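Local structure of aminotransferase, class I (Staphylococcus aureus, 2O1B) at residues V95-R100 with V262-G267; C113-T118 with K277-T282; Y249-G254 with Y296-Y301. The protein probably catalyses the pyridoxal-phosphate-dependent transfer of an amino group between amino acids and 2-oxo acids, as class I aminotransferases such as aspartate aminotransferase do. One frame throughout, in Å; residues are numbered along the deposited sequence.

Overall arrangement
The three contacts show how one mixed, seven-stranded sheet can carry a cofactor site while helices pack on it. Strands 112-115, 263-267 and 245-250 are consecutive in that sheet, with 263-267 in the middle, and belong to contacts 2, 1 and 3 in turn; backbone hydrogen bonds join 263-267 to both of the others. Centres lie about 15 Å apart for contacts 1 and 2, 10 Å for contacts 1 and 3, and 18 Å for contacts 2 and 3. Along the chain the segments alternate, so the contacts interlock: 95-100, 113-118, 249-254, 262-267, 277-282, 296-301. Contacts 2 and 3 both hold pyridoxal phosphate and reach the second subunit, whereas contact 1 packs helix 88-102 onto the middle strand.

Contact 1 (V95-R100 with V262-G267); sequences VDFYQR and VGFAVG
Tyr98 turns the CD1-CE1 side of its ring to Phe264, its CE1 lying 3.6 Å from Phe264 CE2, in the plane of the phenylalanine ring and at its edge. The two ring planes are steeply inclined, at 77°, with their centroids 6.0 Å apart. In one of its two modelled conformers, Val266 places CG1 over one face of the tyrosine ring, 4.3 Å from the centroid and 18° off the normal, a CH-pi contact displaced toward the rim beside CD2 and CE2; it is less certain than the contact with Phe264. Phe264 reaches the helix with CG held between its own backbone N and carbonyl carbon (chi1 57°), which carries the ring off strand 263-267 toward helix 88-102. There its far end also meets a second helix residue, Phe97 CD2 being 4.3 Å from Phe264 CZ. Tyr249, on the next strand, joins the aromatic group by meeting Phe97 edge-to-face and touching Phe264, while Ile94 one turn back on the helix packs on both Phe264 and Val266. The phenol OH of Tyr98 is hydrogen-bonded to Glu247. No hydrogen bond links 95-100 to 262-267, so the helix is held to the sheet here by buried apolar and aromatic surface, and the one polar group at the tip of Tyr98 is satisfied from the neighbouring strand.

Contact 2 (C113-T118 with K277-T282); sequences CILYGT and KYQTHT. With PLP (pyridoxal-5'-phosphate), chain B.
The side-chain amide of Gln279 supplies the principal polar link between helix 269-282 and strand 112-115, its NE2 donating to the backbone O of Ile114 at 2.8 Å. The bond is nearly straight, with an N-H...O angle of 169°, and the acceptor lies in the plane of the amide, almost on the extension of the Ile114 C=O bond. An extended chain beyond CG (chi2 -170°) projects the amide from the helix to this carbonyl. The other end of the amide is gripped as well: a water donates to Gln279 OE1 at 2.6 Å and accepts from Tyr116 N at 3.0 Å, so the two bonds together should fix the amide's rotation. Around it, Cys113 SG packs 3.4 Å from Gln279 NE2, and Leu115 CD2 lies 3.4 Å from Gln279 OE1, the leucine crossing the glutamine at about a right angle. Tyr116 slides past in the opposite direction, its ring plane 60° from the amide and its CE2 3.9 Å from Gln279 NE2. Tyr116 is also the centre of an inverse gamma turn, after which Thr118 N donates to the cofactor phosphate oxygen O3P at 2.9 Å. Strand 112-115 thus runs between its sheet neighbour 263-267, to which Cys113 and Leu115 are hydrogen-bonded, and helix 269-282, whose Thr280 O accepts from Lys119 of the second subunit, while helix 118-129 begins at the phosphate and meets both Tyr278 and Gln279.

Contact 3 (Y249-G254 with Y296-Y301); sequences YSLSKG and YALNHY. With PLP (pyridoxal-5'-phosphate), chain B.
With CG anti to its carbonyl carbon (chi1 -73°), Leu251 extends toward helix 288-300, and a similar first torsion in Leu298 (chi1 -69°) brings that side chain round to meet it. A single methyl does the touching: Leu251 CD2 lies 4.1 Å from Ala297 CB and 4.3 Å from Leu298 CG, spanning two successive helix residues. No hydrogen bond crosses between the segments. The residues flanking Leu251 serve the cofactor instead. Ser250 OG donates to phosphate oxygen O3P of pyridoxal phosphate at 2.7 Å and accepts from Ser252 N at 3.0 Å, closing an ST turn, while Ser252 OG donates to O1P of the same phosphate at 2.6 Å. Lys253 NZ is joined to cofactor C4A by a modelled bond of 1.8 Å, long for an imine, and Tyr223 OH is hydrogen-bonded to that nitrogen. Arg261 and Tyr81 of the second subunit are also hydrogen-bonded to the cofactor. The leucine thus sits between the two phosphate-binding serines, two residues before the lysine. A lysine joined to C4A shortly after a strand whose last residue and following turn each give a serine to the phosphate is consistent with the internal aldimine site of fold-type I aminotransferases.

Contact 1 (V95-R100 with V262-G267)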
loop_
_atom_site.group_PDB
_atom_site.type_symbol
_atom_site.label_atom_id
_atom_site.label_comp_id
_atom_site.label_asym_id
_atom_site.label_seq_id
_atom_site.Cartn_x
_atom_site.Cartn_y
_atom_site.Cartn_z
ATOM N N VAL A 95 -17.923 1.685 12.090
ATOM C CA VAL A 95 -18.412 1.594 13.475
ATOM C C VAL A 95 -19.840 1.065 13.536
ATOM O O VAL A 95 -20.180 0.304 14.447
ATOM C CB VAL A 95 -18.277 2.929 14.284
ATOM C CG1 VAL A 95 -16.858 3.480 14.205
ATOM C CG2 VAL A 95 -19.278 3.969 13.832
ATOM N N ASP A 96 -20.665 1.472 12.565
ATOM C CA ASP A 96 -22.046 0.989 12.440
ATOM C C ASP A 96 -22.098 -0.519 12.213
ATOM O O ASP A 96 -22.919 -1.216 12.813
ATOM C CB ASP A 96 -22.769 1.671 11.276
ATOM C CG ASP A 96 -23.125 3.137 11.552
ATOM O OD1 ASP A 96 -22.926 3.642 12.685
ATOM O OD2 ASP A 96 -23.614 3.789 10.604
ATOM N N PHE A 97 -21.237 -1.008 11.318
ATOM C CA PHE A 97 -21.119 -2.439 11.037
ATOM C C PHE A 97 -20.759 -3.184 12.320
ATOM O O PHE A 97 -21.489 -4.078 12.750
ATOM C CB PHE A 97 -20.073 -2.651 9.937
ATOM C CG PHE A 97 -19.845 -4.091 9.552
ATOM C CD1 PHE A 97 -20.700 -4.733 8.659
ATOM C CD2 PHE A 97 -18.737 -4.782 10.025
ATOM C CE1 PHE A 97 -20.476 -6.064 8.276
ATOM C CE2 PHE A 97 -18.511 -6.110 9.646
ATOM C CZ PHE A 97 -19.383 -6.745 8.763
ATOM N N TYR A 98 -19.659 -2.792 12.959
ATOM C CA TYR A 98 -19.269 -3.433 14.211
ATOM C C TYR A 98 -20.323 -3.387 15.317
ATOM O O TYR A 98 -20.485 -4.362 16.057
ATOM C CB TYR A 98 -17.896 -2.954 14.682
ATOM C CG TYR A 98 -16.848 -3.984 14.344
ATOM C CD1 TYR A 98 -16.491 -4.235 13.013
ATOM C CD2 TYR A 98 -16.256 -4.750 15.345
ATOM C CE1 TYR A 98 -15.545 -5.219 12.696
ATOM C CE2 TYR A 98 -15.301 -5.721 15.039
ATOM C CZ TYR A 98 -14.957 -5.952 13.717
ATOM O OH TYR A 98 -14.025 -6.919 13.422
ATOM N N GLN A 99 -21.062 -2.282 15.401
ATOM C CA GLN A 99 -22.139 -2.154 16.375
ATOM C C GLN A 99 -23.263 -3.165 16.130
ATOM O O GLN A 99 -23.619 -3.923 17.031
ATOM C CB GLN A 99 -22.705 -0.722 16.407
ATOM C CG GLN A 99 -23.769 -0.506 17.481
ATOM C CD GLN A 99 -23.231 -0.705 18.885
ATOM O OE1 GLN A 99 -22.266 -0.056 19.299
ATOM N NE2 GLN A 99 -23.850 -1.606 19.623
ATOM N N ARG A 100 -23.835 -3.176 14.927
ATOM C CA ARG A 100 -24.945 -4.102 14.677
ATOM C C ARG A 100 -24.488 -5.554 14.483
ATOM O O ARG A 100 -25.266 -6.475 14.713
ATOM C CB ARG A 100 -25.869 -3.624 13.543
ATOM C CG ARG A 100 -25.217 -3.547 12.196
ATOM C CD ARG A 100 -26.209 -3.195 11.095
ATOM N NE ARG A 100 -25.590 -3.502 9.808
ATOM C CZ ARG A 100 -24.848 -2.659 9.091
ATOM N NH1 ARG A 100 -24.639 -1.412 9.495
ATOM N NH2 ARG A 100 -24.316 -3.073 7.953
ATOM N N VAL A 262 -9.400 -3.609 -0.007
ATOM C CA VAL A 262 -10.008 -2.784 1.036
ATOM C C VAL A 262 -10.355 -3.591 2.292
ATOM O O VAL A 262 -10.933 -4.677 2.217
ATOM C CB VAL A 262 -11.256 -2.019 0.511
ATOM C CG1 VAL A 262 -12.329 -2.985 0.019
ATOM C CG2 VAL A 262 -11.801 -1.090 1.592
ATOM N N GLY A 263 -9.972 -3.051 3.444
ATOM C CA GLY A 263 -10.254 -3.654 4.745
ATOM C C GLY A 263 -10.096 -2.582 5.807
ATOM O O GLY A 263 -9.957 -1.398 5.485
ATOM N N PHE A 264 -10.132 -2.987 7.075
ATOM C CA PHE A 264 -9.924 -2.042 8.169
ATOM C C PHE A 264 -9.453 -2.721 9.442
ATOM O O PHE A 264 -9.690 -3.917 9.642
ATOM C CB PHE A 264 -11.180 -1.198 8.431
ATOM C CG PHE A 264 -12.412 -1.997 8.730
ATOM C CD1 PHE A 264 -13.316 -2.305 7.721
ATOM C CD2 PHE A 264 -12.690 -2.410 10.027
ATOM C CE1 PHE A 264 -14.471 -3.043 8.000
ATOM C CE2 PHE A 264 -13.840 -3.133 10.313
ATOM C CZ PHE A 264 -14.736 -3.447 9.292
ATOM N N ALA A 265 -8.760 -1.941 10.273
ATOM C CA ALA A 265 -8.362 -2.332 11.611
ATOM C C ALA A 265 -9.269 -1.599 12.578
ATOM O O ALA A 265 -9.651 -0.447 12.336
ATOM C CB ALA A 265 -6.911 -1.964 11.874
ATOM N N VAL A 266 -9.590 -2.264 13.683
ATOM C CA VAL A 266 -10.532 -1.729 14.669
ATOM C C VAL A 266 -10.090 -2.122 16.077
ATOM O O VAL A 266 -9.622 -3.235 16.299
ATOM C CB VAL A 266 -11.993 -2.183 14.347
ATOM C CG1 VAL A 266 -12.774 -2.493 15.585
ATOM C CG2 VAL A 266 -12.714 -1.136 13.515
ATOM N N GLY A 267 -10.174 -1.188 17.029
ATOM C CA GLY A 267 -9.858 -1.509 18.429
ATOM C C GLY A 267 -8.894 -0.629 19.210
ATOM O O GLY A 267 -9.003 0.606 19.178
#

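Contact 2 (C113-T118 with K277-T282)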
loop_
_atom_site.group_PDB
_atom_site.type_symbol
_atom_site.label_atom_id
_atom_site.label_comp_id
_atom_site.label_asym_id
_atom_site.label_seq_id
_atom_site.Cartn_x
_atom_site.Cartn_y
_atom_site.Cartn_z
ATOM N N CYS A 113 -8.968 2.367 11.690
ATOM C CA CYS A 113 -7.948 2.644 10.667
ATOM C C CYS A 113 -8.278 1.852 9.417
ATOM O O CYS A 113 -8.331 0.616 9.452
ATOM C CB CYS A 113 -6.544 2.258 11.158
ATOM S SG CYS A 113 -5.203 2.582 9.964
ATOM N N ILE A 114 -8.518 2.562 8.322
ATOM C CA ILE A 114 -8.799 1.944 7.034
ATOM C C ILE A 114 -7.538 1.309 6.449
ATOM O O ILE A 114 -6.457 1.888 6.552
ATOM C CB ILE A 114 -9.357 2.995 6.057
ATOM C CG1 ILE A 114 -10.799 3.327 6.431
ATOM C CG2 ILE A 114 -9.368 2.475 4.651
ATOM C CD1 ILE A 114 -10.972 4.627 7.134
ATOM N N LEU A 115 -7.685 0.124 5.845
ATOM C CA LEU A 115 -6.544 -0.630 5.297
ATOM C C LEU A 115 -6.647 -0.838 3.791
ATOM O O LEU A 115 -7.735 -1.041 3.264
ATOM C CB LEU A 115 -6.375 -1.987 6.006
ATOM C CG LEU A 115 -6.185 -1.995 7.531
ATOM C CD1 LEU A 115 -6.164 -3.413 8.090
ATOM C CD2 LEU A 115 -4.933 -1.234 7.944
ATOM N N TYR A 116 -5.500 -0.804 3.116
ATOM C CA TYR A 116 -5.417 -0.985 1.665
ATOM C C TYR A 116 -5.324 -2.484 1.349
ATOM O O TYR A 116 -4.312 -2.965 0.821
ATOM C CB TYR A 116 -4.190 -0.248 1.122
ATOM C CG TYR A 116 -4.158 1.220 1.487
ATOM C CD1 TYR A 116 -4.687 2.176 0.627
ATOM C CD2 TYR A 116 -3.601 1.654 2.696
ATOM C CE1 TYR A 116 -4.666 3.532 0.954
ATOM C CE2 TYR A 116 -3.576 3.008 3.036
ATOM C CZ TYR A 116 -4.116 3.940 2.161
ATOM O OH TYR A 116 -4.097 5.284 2.471
ATOM N N GLY A 117 -6.391 -3.206 1.687
ATOM C CA GLY A 117 -6.366 -4.662 1.778
ATOM C C GLY A 117 -5.723 -5.003 3.104
ATOM O O GLY A 117 -4.749 -4.357 3.495
ATOM N N THR A 118 -6.245 -6.016 3.795
ATOM C CA THR A 118 -5.772 -6.339 5.144
ATOM C C THR A 118 -4.343 -6.853 5.193
ATOM O O THR A 118 -3.661 -6.659 6.197
ATOM C CB THR A 118 -6.697 -7.327 5.912
ATOM O OG1 THR A 118 -6.734 -8.614 5.268
ATOM C CG2 THR A 118 -8.097 -6.756 6.024
ATOM N N LYS A 277 -0.559 6.572 11.950
ATOM C CA LYS A 277 0.665 7.329 11.705
ATOM C C LYS A 277 1.527 6.683 10.604
ATOM O O LYS A 277 2.057 7.365 9.721
ATOM C CB LYS A 277 1.484 7.497 12.988
ATOM C CG LYS A 277 2.577 8.518 12.817
ATOM C CD LYS A 277 3.534 8.549 13.975
ATOM C CE LYS A 277 4.830 9.209 13.547
ATOM N NZ LYS A 277 4.595 10.451 12.756
ATOM N N TYR A 278 1.666 5.367 10.659
ATOM C CA TYR A 278 2.459 4.656 9.666
ATOM C C TYR A 278 1.911 4.904 8.266
ATOM O O TYR A 278 2.676 5.139 7.328
ATOM C CB TYR A 278 2.443 3.160 9.958
ATOM C CG TYR A 278 3.204 2.323 8.951
ATOM C CD1 TYR A 278 2.535 1.618 7.951
ATOM C CD2 TYR A 278 4.593 2.242 8.999
ATOM C CE1 TYR A 278 3.235 0.838 7.036
ATOM C CE2 TYR A 278 5.296 1.476 8.078
ATOM C CZ TYR A 278 4.614 0.776 7.107
ATOM O OH TYR A 278 5.322 0.010 6.211
ATOM N N GLN A 279 0.589 4.869 8.141
ATOM C CA GLN A 279 -0.053 5.049 6.845
ATOM C C GLN A 279 -0.021 6.495 6.312
ATOM O O GLN A 279 -0.186 6.702 5.114
ATOM C CB GLN A 279 -1.460 4.434 6.836
ATOM C CG GLN A 279 -1.409 2.907 7.055
ATOM C CD GLN A 279 -2.713 2.159 6.834
ATOM O OE1 GLN A 279 -2.694 0.936 6.630
ATOM N NE2 GLN A 279 -3.850 2.861 6.906
ATOM N N THR A 280 0.207 7.488 7.174
ATOM C CA THR A 280 0.411 8.863 6.668
ATOM C C THR A 280 1.784 8.975 5.982
ATOM O O THR A 280 1.990 9.824 5.107
ATOM C CB THR A 280 0.344 9.952 7.763
ATOM O OG1 THR A 280 1.513 9.871 8.580
ATOM C CG2 THR A 280 -0.899 9.809 8.632
ATOM N N HIS A 281 2.719 8.127 6.398
ATOM C CA HIS A 281 4.067 8.103 5.803
ATOM C C HIS A 281 4.241 7.217 4.569
ATOM O O HIS A 281 5.114 7.480 3.741
ATOM C CB HIS A 281 5.099 7.665 6.839
ATOM C CG HIS A 281 5.107 8.509 8.070
ATOM N ND1 HIS A 281 4.978 7.975 9.335
ATOM C CD2 HIS A 281 5.219 9.850 8.232
ATOM C CE1 HIS A 281 5.026 8.952 10.224
ATOM N NE2 HIS A 281 5.163 10.099 9.582
ATOM N N THR A 282 3.437 6.159 4.464
ATOM C CA THR A 282 3.602 5.163 3.400
ATOM C C THR A 282 2.497 5.299 2.357
ATOM O O THR A 282 2.529 4.653 1.311
ATOM C CB THR A 282 3.647 3.738 3.972
ATOM O OG1 THR A 282 2.484 3.508 4.764
ATOM C CG2 THR A 282 4.891 3.562 4.873
HETATM N N1 PLP B . -5.603 -13.108 6.561
HETATM C C2 PLP B . -6.174 -14.326 6.244
HETATM C C2A PLP B . -6.319 -15.372 7.315
HETATM C C3 PLP B . -6.632 -14.534 4.941
HETATM O O3 PLP B . -7.205 -15.719 4.580
HETATM C C4 PLP B . -6.501 -13.524 3.979
HETATM C C4A PLP B . -7.451 -13.548 2.818
HETATM C C5 PLP B . -5.906 -12.304 4.310
HETATM C C6 PLP B . -5.454 -12.104 5.615
HETATM C C5A PLP B . -5.725 -11.198 3.278
HETATM O O4P PLP B . -6.937 -10.541 2.962
HETATM P P PLP B . -6.944 -9.226 2.024
HETATM O O1P PLP B . -7.519 -9.587 0.664
HETATM O O2P PLP B . -5.520 -8.754 1.903
HETATM O O3P PLP B . -7.818 -8.205 2.697
HETATM O O HOH W 1 -3.043 -0.941 4.838
#

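Contact 3 (Y249-G254 with Y296-Y301)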
loop_
_atom_site.group_PDB
_atom_site.type_symbol
_atom_site.label_atom_id
_atom_site.label_comp_id
_atom_site.label_asym_id
_atom_site.label_seq_id
_atom_site.Cartn_x
_atom_site.Cartn_y
_atom_site.Cartn_z
ATOM N N TYR A 249 -10.432 -6.656 9.730
ATOM C CA TYR A 249 -11.567 -7.193 8.991
ATOM C C TYR A 249 -11.385 -6.876 7.514
ATOM O O TYR A 249 -11.020 -5.748 7.176
ATOM C CB TYR A 249 -12.864 -6.555 9.501
ATOM C CG TYR A 249 -14.117 -7.235 8.988
ATOM C CD1 TYR A 249 -14.708 -8.283 9.710
ATOM C CD2 TYR A 249 -14.705 -6.851 7.773
ATOM C CE1 TYR A 249 -15.850 -8.942 9.226
ATOM C CE2 TYR A 249 -15.847 -7.495 7.287
ATOM C CZ TYR A 249 -16.404 -8.545 8.015
ATOM O OH TYR A 249 -17.522 -9.187 7.532
ATOM N N SER A 250 -11.655 -7.857 6.647
ATOM C CA SER A 250 -11.476 -7.700 5.208
ATOM C C SER A 250 -12.804 -7.755 4.469
ATOM O O SER A 250 -13.681 -8.534 4.834
ATOM C CB SER A 250 -10.564 -8.801 4.654
ATOM O OG SER A 250 -10.451 -8.672 3.246
ATOM N N LEU A 251 -12.945 -6.935 3.430
ATOM C CA LEU A 251 -14.087 -7.050 2.502
ATOM C C LEU A 251 -13.887 -8.078 1.369
ATOM O O LEU A 251 -14.822 -8.391 0.614
ATOM C CB LEU A 251 -14.442 -5.680 1.915
ATOM C CG LEU A 251 -15.129 -4.657 2.836
ATOM C CD1 LEU A 251 -14.160 -3.961 3.778
ATOM C CD2 LEU A 251 -15.870 -3.622 1.999
ATOM N N SER A 252 -12.673 -8.606 1.260
ATOM C CA SER A 252 -12.306 -9.515 0.166
ATOM C C SER A 252 -13.187 -10.750 0.022
ATOM O O SER A 252 -13.765 -10.990 -1.049
ATOM C CB SER A 252 -10.847 -9.962 0.303
ATOM O OG SER A 252 -9.963 -8.887 0.063
ATOM N N LYS A 253 -13.282 -11.545 1.088
ATOM C CA LYS A 253 -13.984 -12.830 0.988
ATOM C C LYS A 253 -15.471 -12.682 1.212
ATOM O O LYS A 253 -16.266 -13.159 0.410
ATOM C CB LYS A 253 -13.393 -13.883 1.929
ATOM C CG LYS A 253 -12.146 -14.520 1.360
ATOM C CD LYS A 253 -10.927 -14.071 2.112
ATOM C CE LYS A 253 -9.700 -14.480 1.347
ATOM N NZ LYS A 253 -8.608 -14.813 2.299
ATOM N N GLY A 254 -15.839 -11.992 2.286
ATOM C CA GLY A 254 -17.248 -11.730 2.576
ATOM C C GLY A 254 -18.038 -11.153 1.412
ATOM O O GLY A 254 -19.159 -11.596 1.147
ATOM N N TYR A 296 -20.870 1.383 0.669
ATOM C CA TYR A 296 -22.102 0.791 0.181
ATOM C C TYR A 296 -22.184 -0.675 0.593
ATOM O O TYR A 296 -23.228 -1.123 1.042
ATOM C CB TYR A 296 -22.198 0.930 -1.330
ATOM C CG TYR A 296 -23.583 0.662 -1.835
ATOM C CD1 TYR A 296 -23.928 -0.583 -2.358
ATOM C CD2 TYR A 296 -24.567 1.643 -1.756
ATOM C CE1 TYR A 296 -25.208 -0.829 -2.810
ATOM C CE2 TYR A 296 -25.844 1.407 -2.209
ATOM C CZ TYR A 296 -26.155 0.174 -2.734
ATOM O OH TYR A 296 -27.428 -0.049 -3.181
ATOM N N ALA A 297 -21.065 -1.397 0.484
ATOM C CA ALA A 297 -21.033 -2.819 0.818
ATOM C C ALA A 297 -21.379 -3.054 2.281
ATOM O O ALA A 297 -22.290 -3.821 2.593
ATOM C CB ALA A 297 -19.684 -3.421 0.478
ATOM N N LEU A 298 -20.648 -2.380 3.167
ATOM C CA LEU A 298 -20.825 -2.511 4.610
ATOM C C LEU A 298 -22.218 -2.154 5.069
ATOM O O LEU A 298 -22.788 -2.847 5.906
ATOM C CB LEU A 298 -19.794 -1.654 5.354
ATOM C CG LEU A 298 -18.354 -2.159 5.232
ATOM C CD1 LEU A 298 -17.358 -1.092 5.681
ATOM C CD2 LEU A 298 -18.195 -3.425 6.049
ATOM N N ASN A 299 -22.763 -1.076 4.514
ATOM C CA ASN A 299 -24.093 -0.610 4.894
ATOM C C ASN A 299 -25.239 -1.515 4.460
ATOM O O ASN A 299 -26.256 -1.594 5.144
ATOM C CB ASN A 299 -24.349 0.808 4.366
ATOM C CG ASN A 299 -23.585 1.877 5.133
ATOM O OD1 ASN A 299 -23.437 3.001 4.645
ATOM N ND2 ASN A 299 -23.091 1.541 6.330
ATOM N N HIS A 300 -25.096 -2.190 3.328
ATOM C CA HIS A 300 -26.271 -2.834 2.723
ATOM C C HIS A 300 -26.229 -4.351 2.572
ATOM O O HIS A 300 -27.229 -4.945 2.163
ATOM C CB HIS A 300 -26.577 -2.204 1.366
ATOM C CG HIS A 300 -26.937 -0.758 1.445
ATOM N ND1 HIS A 300 -26.065 0.246 1.081
ATOM C CD2 HIS A 300 -28.078 -0.145 1.837
ATOM C CE1 HIS A 300 -26.654 1.417 1.249
ATOM N NE2 HIS A 300 -27.871 1.208 1.716
ATOM N N TYR A 301 -25.103 -4.984 2.901
ATOM C CA TYR A 301 -24.943 -6.406 2.548
ATOM C C TYR A 301 -24.765 -7.407 3.695
ATOM O O TYR A 301 -24.061 -8.407 3.558
ATOM C CB TYR A 301 -23.873 -6.575 1.464
ATOM C CG TYR A 301 -24.303 -6.006 0.126
ATOM C CD1 TYR A 301 -24.088 -4.662 -0.184
ATOM C CD2 TYR A 301 -24.926 -6.812 -0.822
ATOM C CE1 TYR A 301 -24.492 -4.135 -1.409
ATOM C CE2 TYR A 301 -25.328 -6.297 -2.050
ATOM C CZ TYR A 301 -25.102 -4.963 -2.337
ATOM O OH TYR A 301 -25.494 -4.462 -3.552
HETATM N N1 PLP B . -5.603 -13.108 6.561
HETATM C C2 PLP B . -6.174 -14.326 6.244
HETATM C C2A PLP B . -6.319 -15.372 7.315
HETATM C C3 PLP B . -6.632 -14.534 4.941
HETATM O O3 PLP B . -7.205 -15.719 4.580
HETATM C C4 PLP B . -6.501 -13.524 3.979
HETATM C C4A PLP B . -7.451 -13.548 2.818
HETATM C C5 PLP B . -5.906 -12.304 4.310
HETATM C C6 PLP B . -5.454 -12.104 5.615
HETATM C C5A PLP B . -5.725 -11.198 3.278
HETATM O O4P PLP B . -6.937 -10.541 2.962
HETATM P P PLP B . -6.944 -9.226 2.024
HETATM O O1P PLP B . -7.519 -9.587 0.664
HETATM O O2P PLP B . -5.520 -8.754 1.903
HETATM O O3P PLP B . -7.818 -8.205 2.697
#